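Local atomic coordinates of beta-galactosidase (Trichoderma reesei, PDB entry 3OG2), a protein that probably hydrolyses terminal non-reducing beta-D-galactose residues from beta-D-galactosides, as a secreted glycoprotein of glycoside hydrolase family 35. Residues Val593-Gly597 against Asn598-Val602; Leu624-Gly628 against Lys629-Tyr633; Leu33-Gly37 against Glu38-Ile42; Val540-Ser544 against Leu545-Met549. All coordinates share one frame; numbering follows the deposited sequence.

Interaction 1: Val593-Gly597 against Asn598-Val602; sequences VAIKG and NALSV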
loop_
_atom_site.group_PDB
_atom_site.type_symbol
_atom_site.label_atom_id
_atom_site.label_comp_id
_atom_site.label_asym_id
_atom_site.label_seq_id
_atom_site.Cartn_x
_atom_site.Cartn_y
_atom_site.Cartn_z
ATOM N N VAL A 593 -2.670 24.423 -5.610
ATOM C CA VAL A 593 -2.703 25.866 -5.822
ATOM C C VAL A 593 -4.162 26.277 -5.993
ATOM O O VAL A 593 -5.034 25.459 -6.396
ATOM C CB VAL A 593 -1.893 26.307 -7.055
ATOM C CG1 VAL A 593 -0.418 25.967 -6.823
ATOM C CG2 VAL A 593 -2.460 25.671 -8.329
ATOM N N ALA A 594 -4.420 27.550 -5.709
ATOM C CA ALA A 594 -5.758 28.103 -5.939
ATOM C C ALA A 594 -5.568 29.586 -6.239
ATOM O O ALA A 594 -4.601 30.230 -5.783
ATOM C CB ALA A 594 -6.677 27.887 -4.749
ATOM N N ILE A 595 -6.521 30.106 -7.021
ATOM C CA ILE A 595 -6.527 31.522 -7.319
ATOM C C ILE A 595 -7.687 32.166 -6.573
ATOM O O ILE A 595 -8.804 31.659 -6.626
ATOM C CB ILE A 595 -6.713 31.859 -8.810
ATOM C CG1 ILE A 595 -5.532 31.485 -9.707
ATOM C CG2 ILE A 595 -7.068 33.335 -8.946
ATOM C CD1 ILE A 595 -4.188 31.709 -9.036
ATOM N N LYS A 596 -7.430 33.277 -5.913
ATOM C CA LYS A 596 -8.556 34.006 -5.315
ATOM C C LYS A 596 -8.252 35.482 -5.553
ATOM O O LYS A 596 -7.269 36.029 -5.028
ATOM C CB LYS A 596 -8.766 33.721 -3.839
ATOM C CG LYS A 596 -9.706 34.772 -3.246
ATOM C CD LYS A 596 -11.028 34.189 -2.797
ATOM C CE LYS A 596 -12.014 35.305 -2.448
ATOM N NZ LYS A 596 -11.704 36.015 -1.181
ATOM N N GLY A 597 -9.065 36.105 -6.388
ATOM C CA GLY A 597 -8.781 37.477 -6.780
ATOM C C GLY A 597 -7.463 37.544 -7.547
ATOM O O GLY A 597 -7.143 36.824 -8.487
ATOM N N ASN A 598 -6.627 38.484 -7.105
ATOM C CA ASN A 598 -5.301 38.641 -7.686
ATOM C C ASN A 598 -4.250 37.786 -6.982
ATOM O O ASN A 598 -3.068 38.089 -7.174
ATOM C CB ASN A 598 -4.913 40.120 -7.605
ATOM C CG ASN A 598 -4.806 40.711 -6.219
ATOM O OD1 ASN A 598 -4.619 41.955 -6.094
ATOM N ND2 ASN A 598 -4.900 39.999 -5.111
ATOM N N ALA A 599 -4.646 36.803 -6.170
ATOM C CA ALA A 599 -3.651 36.044 -5.379
ATOM C C ALA A 599 -3.576 34.584 -5.786
ATOM O O ALA A 599 -4.567 33.909 -5.990
ATOM C CB ALA A 599 -4.007 36.181 -3.913
ATOM N N LEU A 600 -2.344 34.113 -5.908
ATOM C CA LEU A 600 -2.082 32.684 -6.054
ATOM C C LEU A 600 -1.728 32.119 -4.687
ATOM O O LEU A 600 -0.776 32.601 -4.050
ATOM C CB LEU A 600 -0.906 32.477 -6.996
ATOM C CG LEU A 600 -0.415 31.022 -7.143
ATOM C CD1 LEU A 600 -1.446 30.185 -7.877
ATOM C CD2 LEU A 600 0.926 30.937 -7.861
ATOM N N SER A 601 -2.479 31.125 -4.234
ATOM C CA SER A 601 -2.296 30.517 -2.919
ATOM C C SER A 601 -1.742 29.123 -3.114
ATOM O O SER A 601 -2.362 28.344 -3.850
ATOM C CB SER A 601 -3.671 30.480 -2.243
ATOM O OG SER A 601 -3.629 29.925 -0.946
ATOM N N VAL A 602 -0.646 28.782 -2.499
ATOM C CA VAL A 602 -0.013 27.486 -2.640
ATOM C C VAL A 602 -0.079 26.764 -1.281
ATOM O O VAL A 602 0.264 27.385 -0.268
ATOM C CB VAL A 602 1.451 27.689 -3.053
ATOM C CG1 VAL A 602 2.123 26.329 -3.263
ATOM C CG2 VAL A 602 1.563 28.567 -4.305
#
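Ala594 and Ser601 face each other as an antiparallel hydrogen-bonded pair, the one farther from the bend in a hairpin whose short strand axes run at 154°. Backbone bonds come first. Ser601 N donates to Ala594 O over 2.8 Å, nearly linear at 175°, and Ala594 N returns a bond to Ser601 O. Nearer the bend, Lys596 N reaches Ala599 O at 2.9 Å, and Ala599 N closes the type II' turn on Lys596 O at 3.0 Å. Gly597 follows Lys596 in that turn with a positive phi, which suits glycine, and Asn598 completes the reversal.

Weaker CA-H...O contacts fill in between these bonds. Val593 CA lies 3.2 Å from Ser601 O, and Ile595 CA approaches Ala599 O in the same manner. Three carbonyls, those of Ala594, Ala599 and Ser601, therefore each receive an N-H and a CA-H from the opposite strand.

The apolar contacts between the strands lie on the face of Val593, Ile595, Leu600 and Val602. Val593 and Val602 run abreast, with CG1 of Val593 4.1 Å from CG2 of Val602. Leu600 has CG anti to its backbone N (chi1 174°), and its CD1 comes to 4.0 Å from Val593 CB. Ala594, Lys596, Ala599 and Ser601 occupy the other face.

Strand 589-596 is an outermost strand of its mixed sheet, whereas strand 599-605 is bonded on its far side to strand 623-626. Ile584 of strand 583-585 packs against Val593 and Val602.

Interaction 2: Leu624-Gly628 against Lys629-Tyr633; sequences LAVNG and KELGY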
loop_
_atom_site.group_PDB
_atom_site.type_symbol
_atom_site.label_atom_id
_atom_site.label_comp_id
_atom_site.label_asym_id
_atom_site.label_seq_id
_atom_site.Cartn_x
_atom_site.Cartn_y
_atom_site.Cartn_z
ATOM N N LEU A 624 1.119 36.539 -3.822
ATOM C CA LEU A 624 1.478 35.155 -3.499
ATOM C C LEU A 624 1.188 34.847 -2.033
ATOM O O LEU A 624 1.459 35.668 -1.160
ATOM C CB LEU A 624 2.954 34.956 -3.813
ATOM C CG LEU A 624 3.435 33.526 -3.549
ATOM C CD1 LEU A 624 2.786 32.514 -4.517
ATOM C CD2 LEU A 624 4.948 33.502 -3.657
ATOM N N ALA A 625 0.659 33.663 -1.780
ATOM C CA ALA A 625 0.592 33.189 -0.408
ATOM C C ALA A 625 1.073 31.732 -0.381
ATOM O O ALA A 625 0.798 30.991 -1.345
ATOM C CB ALA A 625 -0.828 33.245 0.160
ATOM N N VAL A 626 1.721 31.345 0.706
ATOM C CA VAL A 626 2.155 29.948 0.923
ATOM C C VAL A 626 1.571 29.506 2.274
ATOM O O VAL A 626 1.825 30.185 3.262
ATOM C CB VAL A 626 3.678 29.772 0.833
ATOM C CG1 VAL A 626 4.109 28.360 1.190
ATOM C CG2 VAL A 626 4.184 30.146 -0.578
ATOM N N ASN A 627 0.785 28.480 2.297
ATOM C CA ASN A 627 0.188 27.950 3.551
ATOM C C ASN A 627 -0.486 29.061 4.329
ATOM O O ASN A 627 -0.360 29.186 5.535
ATOM C CB ASN A 627 1.211 27.230 4.411
ATOM C CG ASN A 627 1.749 26.018 3.660
ATOM O OD1 ASN A 627 1.183 25.557 2.698
ATOM N ND2 ASN A 627 2.884 25.489 4.147
ATOM N N GLY A 628 -1.211 29.879 3.566
ATOM C CA GLY A 628 -2.051 30.897 4.192
ATOM C C GLY A 628 -1.294 32.162 4.556
ATOM O O GLY A 628 -1.931 33.048 5.139
ATOM N N LYS A 629 -0.016 32.296 4.271
ATOM C CA LYS A 629 0.723 33.474 4.686
ATOM C C LYS A 629 1.184 34.213 3.433
ATOM O O LYS A 629 1.897 33.657 2.583
ATOM C CB LYS A 629 1.952 33.057 5.504
ATOM C CG LYS A 629 1.813 32.415 6.871
ATOM C CD LYS A 629 3.163 32.040 7.465
ATOM C CE LYS A 629 4.074 33.179 7.884
ATOM N NZ LYS A 629 5.514 32.798 8.089
ATOM N N GLU A 630 0.781 35.472 3.287
ATOM C CA GLU A 630 1.205 36.243 2.127
ATOM C C GLU A 630 2.718 36.443 2.193
ATOM O O GLU A 630 3.274 36.569 3.269
ATOM C CB GLU A 630 0.471 37.596 2.046
ATOM C CG GLU A 630 0.495 38.086 0.591
ATOM C CD GLU A 630 0.512 39.575 0.377
ATOM O OE1 GLU A 630 -0.189 40.241 1.185
ATOM O OE2 GLU A 630 1.165 40.092 -0.568
ATOM N N LEU A 631 3.346 36.513 1.044
ATOM C CA LEU A 631 4.754 36.918 0.998
ATOM C C LEU A 631 5.163 37.480 -0.339
ATOM O O LEU A 631 4.554 37.263 -1.369
ATOM C CB LEU A 631 5.668 35.777 1.365
ATOM C CG LEU A 631 5.909 34.703 0.287
ATOM C CD1 LEU A 631 6.992 33.809 0.817
ATOM C CD2 LEU A 631 4.600 34.004 -0.020
ATOM N N GLY A 632 6.209 38.280 -0.214
ATOM C CA GLY A 632 6.760 38.880 -1.424
ATOM C C GLY A 632 7.581 37.901 -2.207
ATOM O O GLY A 632 7.816 36.741 -1.853
ATOM N N TYR A 633 8.055 38.408 -3.321
ATOM C CA TYR A 633 8.829 37.560 -4.231
ATOM C C TYR A 633 9.707 38.456 -5.106
ATOM O O TYR A 633 9.416 39.639 -5.271
ATOM C CB TYR A 633 7.880 36.691 -5.094
ATOM C CG TYR A 633 6.812 37.501 -5.791
ATOM C CD1 TYR A 633 7.050 38.140 -6.997
ATOM C CD2 TYR A 633 5.561 37.652 -5.203
ATOM C CE1 TYR A 633 6.073 38.880 -7.605
ATOM C CE2 TYR A 633 4.576 38.422 -5.831
ATOM C CZ TYR A 633 4.838 39.027 -7.035
ATOM O OH TYR A 633 3.866 39.802 -7.652
HETATM O O HOH W 1 2.563 38.726 -2.520
#
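Val626 to Lys629 form the type I' turn of the beta hairpin joining strand 623-626 to strand 629-635. Lys629 N donates to Val626 O and Val626 N to Lys629 O, each at 3.0 Å, while Asn627 and Gly628 make the bend with positive phi angles of 51° and 83°. Further along, Leu624 O accepts Leu631 N at 3.0 Å and also the CA-H of Glu630.

On the face of Leu624, Val626 and Leu631, the two leucines run side by side, their CD2 atoms 3.7 Å apart. Leu631 CG sits between its own backbone N and carbonyl carbon (chi1 77°), bringing CD2 to within 3.9 Å of Val626 CG2. Tyr633 adds CD2 of its ring, 4.0 Å from Leu624 CB, while its hydroxyl bonds Ser622 O and its ring stacks on Trp641.

One water sits between Leu624 N and Leu631 O, which at 4.3 Å are too far apart to bond directly; it accepts from the first and donates to the second and to Glu630 OE2. Asn627 ND2 bonds Ala604 O, outside the hairpin. An Asn-Gly pair at the two central positions is the classic sequence of the two-residue type I' hairpin.

Interaction 3: Leu33-Gly37 against Glu38-Ile42; sequences LFVHG and ERVVI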
loop_
_atom_site.group_PDB
_atom_site.type_symbol
_atom_site.label_atom_id
_atom_site.label_comp_id
_atom_site.label_asym_id
_atom_site.label_seq_id
_atom_site.Cartn_x
_atom_site.Cartn_y
_atom_site.Cartn_z
ATOM N N LEU A 33 -8.903 4.341 -22.267
ATOM C CA LEU A 33 -10.148 4.868 -21.723
ATOM C C LEU A 33 -10.412 6.256 -22.238
ATOM O O LEU A 33 -9.509 7.027 -22.609
ATOM C CB LEU A 33 -9.954 4.838 -20.185
ATOM C CG LEU A 33 -11.139 4.500 -19.353
ATOM C CD1 LEU A 33 -11.523 3.027 -19.586
ATOM C CD2 LEU A 33 -10.864 4.747 -17.900
ATOM N N PHE A 34 -11.673 6.618 -22.207
ATOM C CA PHE A 34 -12.136 7.994 -22.368
ATOM C C PHE A 34 -12.946 8.362 -21.139
ATOM O O PHE A 34 -13.812 7.551 -20.714
ATOM C CB PHE A 34 -13.042 8.132 -23.589
ATOM C CG PHE A 34 -12.455 7.931 -24.971
ATOM C CD1 PHE A 34 -12.009 6.688 -25.372
ATOM C CD2 PHE A 34 -12.362 9.001 -25.863
ATOM C CE1 PHE A 34 -11.462 6.464 -26.637
ATOM C CE2 PHE A 34 -11.871 8.744 -27.150
ATOM C CZ PHE A 34 -11.476 7.499 -27.561
ATOM N N VAL A 35 -12.702 9.521 -20.570
ATOM C CA VAL A 35 -13.469 10.011 -19.444
ATOM C C VAL A 35 -14.082 11.343 -19.880
ATOM O O VAL A 35 -13.336 12.266 -20.264
ATOM C CB VAL A 35 -12.576 10.125 -18.172
ATOM C CG1 VAL A 35 -13.420 10.779 -17.039
ATOM C CG2 VAL A 35 -11.997 8.800 -17.727
ATOM N N HIS A 36 -15.413 11.448 -19.862
ATOM C CA HIS A 36 -16.102 12.617 -20.382
ATOM C C HIS A 36 -15.615 12.916 -21.810
ATOM O O HIS A 36 -15.509 14.070 -22.210
ATOM C CB HIS A 36 -15.908 13.828 -19.476
ATOM C CG HIS A 36 -16.486 13.752 -18.098
ATOM N ND1 HIS A 36 -17.848 13.642 -17.892
ATOM C CD2 HIS A 36 -15.985 13.779 -16.839
ATOM C CE1 HIS A 36 -18.143 13.608 -16.590
ATOM N NE2 HIS A 36 -17.016 13.690 -15.924
ATOM N N GLY A 37 -15.354 11.864 -22.603
ATOM C CA GLY A 37 -15.043 12.086 -24.013
ATOM C C GLY A 37 -13.577 12.389 -24.240
ATOM O O GLY A 37 -13.212 12.564 -25.432
ATOM N N GLU A 38 -12.737 12.426 -23.228
ATOM C CA GLU A 38 -11.342 12.784 -23.354
ATOM C C GLU A 38 -10.502 11.521 -23.230
ATOM O O GLU A 38 -10.641 10.815 -22.215
ATOM C CB GLU A 38 -10.950 13.762 -22.211
ATOM C CG GLU A 38 -9.480 14.166 -22.287
ATOM C CD GLU A 38 -8.974 14.959 -21.102
ATOM O OE1 GLU A 38 -9.649 15.092 -20.062
ATOM O OE2 GLU A 38 -7.846 15.517 -21.230
ATOM N N ARG A 39 -9.633 11.257 -24.194
ATOM C CA ARG A 39 -8.684 10.154 -24.010
ATOM C C ARG A 39 -7.762 10.452 -22.839
ATOM O O ARG A 39 -7.314 11.613 -22.693
ATOM C CB ARG A 39 -7.784 9.983 -25.239
ATOM C CG ARG A 39 -8.499 9.355 -26.440
ATOM C CD ARG A 39 -7.396 8.983 -27.433
ATOM N NE ARG A 39 -7.982 8.361 -28.630
ATOM C CZ ARG A 39 -8.369 7.099 -28.734
ATOM N NH1 ARG A 39 -8.262 6.264 -27.660
ATOM N NH2 ARG A 39 -8.867 6.687 -29.897
ATOM N N VAL A 40 -7.418 9.441 -22.064
ATOM C CA VAL A 40 -6.541 9.652 -20.904
ATOM C C VAL A 40 -5.649 8.436 -20.745
ATOM O O VAL A 40 -6.045 7.312 -21.078
ATOM C CB VAL A 40 -7.382 9.963 -19.666
ATOM C CG1 VAL A 40 -8.392 8.836 -19.352
ATOM C CG2 VAL A 40 -6.517 10.226 -18.424
ATOM N N VAL A 41 -4.440 8.642 -20.243
ATOM C CA VAL A 41 -3.612 7.579 -19.719
ATOM C C VAL A 41 -3.993 7.469 -18.252
ATOM O O VAL A 41 -3.763 8.450 -17.494
ATOM C CB VAL A 41 -2.111 7.851 -19.881
ATOM C CG1 VAL A 41 -1.292 6.754 -19.160
ATOM C CG2 VAL A 41 -1.721 7.955 -21.329
ATOM N N ILE A 42 -4.594 6.370 -17.821
ATOM C CA ILE A 42 -4.883 6.170 -16.391
ATOM C C ILE A 42 -3.587 5.714 -15.723
ATOM O O ILE A 42 -3.015 4.665 -16.065
ATOM C CB ILE A 42 -5.993 5.134 -16.207
ATOM C CG1 ILE A 42 -7.325 5.639 -16.781
ATOM C CG2 ILE A 42 -6.087 4.706 -14.743
ATOM C CD1 ILE A 42 -7.840 6.874 -16.040
HETATM O O HOH W 2 -6.681 4.728 -20.571
HETATM O O HOH W 3 -11.954 14.300 -18.885
#
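Arg39 lies alongside Phe34 on one face of a tight hairpin. With CG beside the backbone N and anti to the carbonyl carbon (chi1 -74°), the chain leaves CB over the phenyl ring: CG stands 3.8 Å from the Phe34 centroid, 24° off the ring normal, a CH-pi contact. The extended run from CG carries NE past the rim, 3.8 Å from Phe34 CZ. Arg39 CZ then meets the same ring atom at 3.3 Å, so Phe34 CZ lies over the centre of one guanidinium face. Because the two planes are 46° apart, this is an inclined contact and not a parallel stack. At the tip, NH1 passes 3.4 Å from Phe34 CE1 and bonds Ser32 OG, while NH2 forms a salt bridge with Asp29 OD2. With a serine in its place, Asp29 would probably be left without its charged mate and one face of Phe34 would lose its cover.

The backbone turns at His36-Gly37, a type I' turn closed by Glu38 N on Val35 O and Val35 N on Glu38 O. A water bridges the two strands, accepting from Leu33 N and donating to Val40 O. On the opposite face, Leu33 CD2 packs 3.8 Å from Ile42 CG1. Another water donates to Val35 O and, at 2.7 Å, to Glu38 OE1, whose carboxylate also takes the backbone N-H groups of Leu576 and Met577.

Chemically, a salt bridge to Asp29 and a hydrogen bond to Ser32 hold the terminal nitrogens of Arg39, while the Phe34 ring lies against one guanidinium face, which probably restricts its rotation.

Interaction 4: Val540-Ser544 against Leu545-Met549; sequences VQLGS and LVIYM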
loop_
_atom_site.group_PDB
_atom_site.type_symbol
_atom_site.label_atom_id
_atom_site.label_comp_id
_atom_site.label_asym_id
_atom_site.label_seq_id
_atom_site.Cartn_x
_atom_site.Cartn_y
_atom_site.Cartn_z
ATOM N N VAL A 540 16.816 28.728 -22.256
ATOM C CA VAL A 540 16.849 29.398 -23.544
ATOM C C VAL A 540 15.428 29.798 -23.944
ATOM O O VAL A 540 14.475 29.034 -23.748
ATOM C CB VAL A 540 17.468 28.495 -24.648
ATOM C CG1 VAL A 540 17.372 29.179 -26.024
ATOM C CG2 VAL A 540 18.902 28.147 -24.287
ATOM N N GLN A 541 15.304 30.994 -24.497
ATOM C CA GLN A 541 14.039 31.488 -25.019
ATOM C C GLN A 541 14.087 31.514 -26.553
ATOM O O GLN A 541 15.026 32.063 -27.142
ATOM C CB GLN A 541 13.767 32.900 -24.507
ATOM C CG GLN A 541 12.452 33.406 -25.108
ATOM C CD GLN A 541 12.063 34.745 -24.540
ATOM O OE1 GLN A 541 12.876 35.311 -23.809
ATOM N NE2 GLN A 541 10.868 35.246 -24.867
ATOM N N LEU A 542 13.112 30.883 -27.188
ATOM C CA LEU A 542 12.935 30.867 -28.631
ATOM C C LEU A 542 11.581 31.466 -28.965
ATOM O O LEU A 542 10.540 30.815 -28.884
ATOM C CB LEU A 542 13.046 29.457 -29.204
ATOM C CG LEU A 542 14.232 28.581 -28.804
ATOM C CD1 LEU A 542 14.078 27.187 -29.396
ATOM C CD2 LEU A 542 15.540 29.221 -29.233
ATOM N N GLY A 543 11.519 32.719 -29.360
ATOM C CA GLY A 543 10.202 33.329 -29.525
ATOM C C GLY A 543 9.526 33.358 -28.166
ATOM O O GLY A 543 10.065 33.835 -27.171
ATOM N N SER A 544 8.298 32.814 -28.122
ATOM C CA SER A 544 7.559 32.751 -26.877
ATOM C C SER A 544 7.693 31.385 -26.186
ATOM O O SER A 544 7.021 31.174 -25.172
ATOM C CB SER A 544 6.074 33.085 -27.057
ATOM O OG SER A 544 5.397 32.121 -27.832
ATOM N N LEU A 545 8.550 30.530 -26.686
ATOM C CA LEU A 545 8.861 29.237 -26.038
ATOM C C LEU A 545 10.075 29.402 -25.130
ATOM O O LEU A 545 11.100 29.924 -25.540
ATOM C CB LEU A 545 9.152 28.209 -27.141
ATOM C CG LEU A 545 9.580 26.818 -26.612
ATOM C CD1 LEU A 545 8.478 26.158 -25.798
ATOM C CD2 LEU A 545 10.041 25.924 -27.733
ATOM N N VAL A 546 9.959 28.991 -23.879
ATOM C CA VAL A 546 11.074 29.024 -22.926
ATOM C C VAL A 546 11.343 27.595 -22.488
ATOM O O VAL A 546 10.425 26.920 -22.035
ATOM C CB VAL A 546 10.745 29.897 -21.725
ATOM C CG1 VAL A 546 11.964 29.867 -20.816
ATOM C CG2 VAL A 546 10.345 31.295 -22.196
ATOM N N ILE A 547 12.588 27.160 -22.703
ATOM C CA ILE A 547 12.964 25.796 -22.335
ATOM C C ILE A 547 13.909 25.846 -21.130
ATOM O O ILE A 547 14.925 26.548 -21.198
ATOM C CB ILE A 547 13.586 25.007 -23.500
ATOM C CG1 ILE A 547 12.804 25.205 -24.799
ATOM C CG2 ILE A 547 13.670 23.539 -23.102
ATOM C CD1 ILE A 547 13.458 26.116 -25.833
ATOM N N TYR A 548 13.512 25.109 -20.099
ATOM C CA TYR A 548 14.323 24.940 -18.890
ATOM C C TYR A 548 14.962 23.587 -18.975
ATOM O O TYR A 548 14.244 22.569 -19.099
ATOM C CB TYR A 548 13.432 25.034 -17.659
ATOM C CG TYR A 548 12.761 26.369 -17.459
ATOM C CD1 TYR A 548 11.670 26.750 -18.246
ATOM C CD2 TYR A 548 13.170 27.278 -16.495
ATOM C CE1 TYR A 548 11.038 27.963 -18.082
ATOM C CE2 TYR A 548 12.535 28.513 -16.326
ATOM C CZ TYR A 548 11.472 28.862 -17.128
ATOM O OH TYR A 548 10.815 30.069 -16.952
ATOM N N MET A 549 16.297 23.530 -18.939
ATOM C CA MET A 549 17.070 22.302 -19.127
ATOM C C MET A 549 17.753 21.972 -17.810
ATOM O O MET A 549 18.660 22.739 -17.427
ATOM C CB MET A 549 18.079 22.525 -20.234
ATOM C CG MET A 549 17.423 22.589 -21.633
ATOM S SD MET A 549 18.529 23.412 -22.817
ATOM C CE MET A 549 17.991 25.091 -22.558
#
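Leu545 O takes a hydrogen bond from Leu542 N across the hairpin, at 2.8 Å with an N-H...O angle of 164°, and a weaker CA-H contact of 3.4 Å from Gln541 CA. Leu545 N answers with a bond to Leu542 O, closing a type II' turn. The next hydrogen-bonded pair is Val540 with Ile547, where Ile547 N meets Val540 O at 2.9 Å.

The turn is also braced by a side chain. Gln541 is fully extended, with chi1 at 178° and CD continuing straight beyond CG, so NE2 reaches Gly543 O at 2.8 Å. On the way CG passes Val546 CG2 at 4.2 Å, the two side chains sharing one face. A valine here would probably leave Gly543 O without this amide donor, and the turn with less to hold it against the strand.

Across the other face Val540 CG2 touches Met549 CE at 3.6 Å; the bend at the thioether (chi3 -89°) brings that methyl back over the strand pair. Leu542 and Leu545 lie on this face too, both packing against Val497 of strand 492-497.

Strand 545-551 runs on parallel to strand 481-487, and strand 538-542 is paired with strand 510-513, placing the hairpin inside a mixed sheet. Glycine followed by serine at the bend, Gly543 having positive phi, is a familiar sequence for the two-residue type II' hairpin.

All four contacts are two-residue hairpins, in two turn classes: type II' in interactions 1 and 4, type I' in interactions 2 and 3. Interactions 1 and 2 are directly joined, their centres 10 Å apart, because strands 599-605 and 623-626 are sheet neighbours: Val602 N lies 2.9 Å from Ala625 O and Val602 O 2.8 Å from Asn627 N, probable hydrogen bonds. Interaction 4 stands apart, its nearest atoms about 13 Å from each of them, and the nearest atoms of interactions 3 and 1 are about 17 Å apart. None reaches the galactose site, but strand 38-47 of interaction 3 pairs with strand 72-76, which ends at galactose-binding Tyr76.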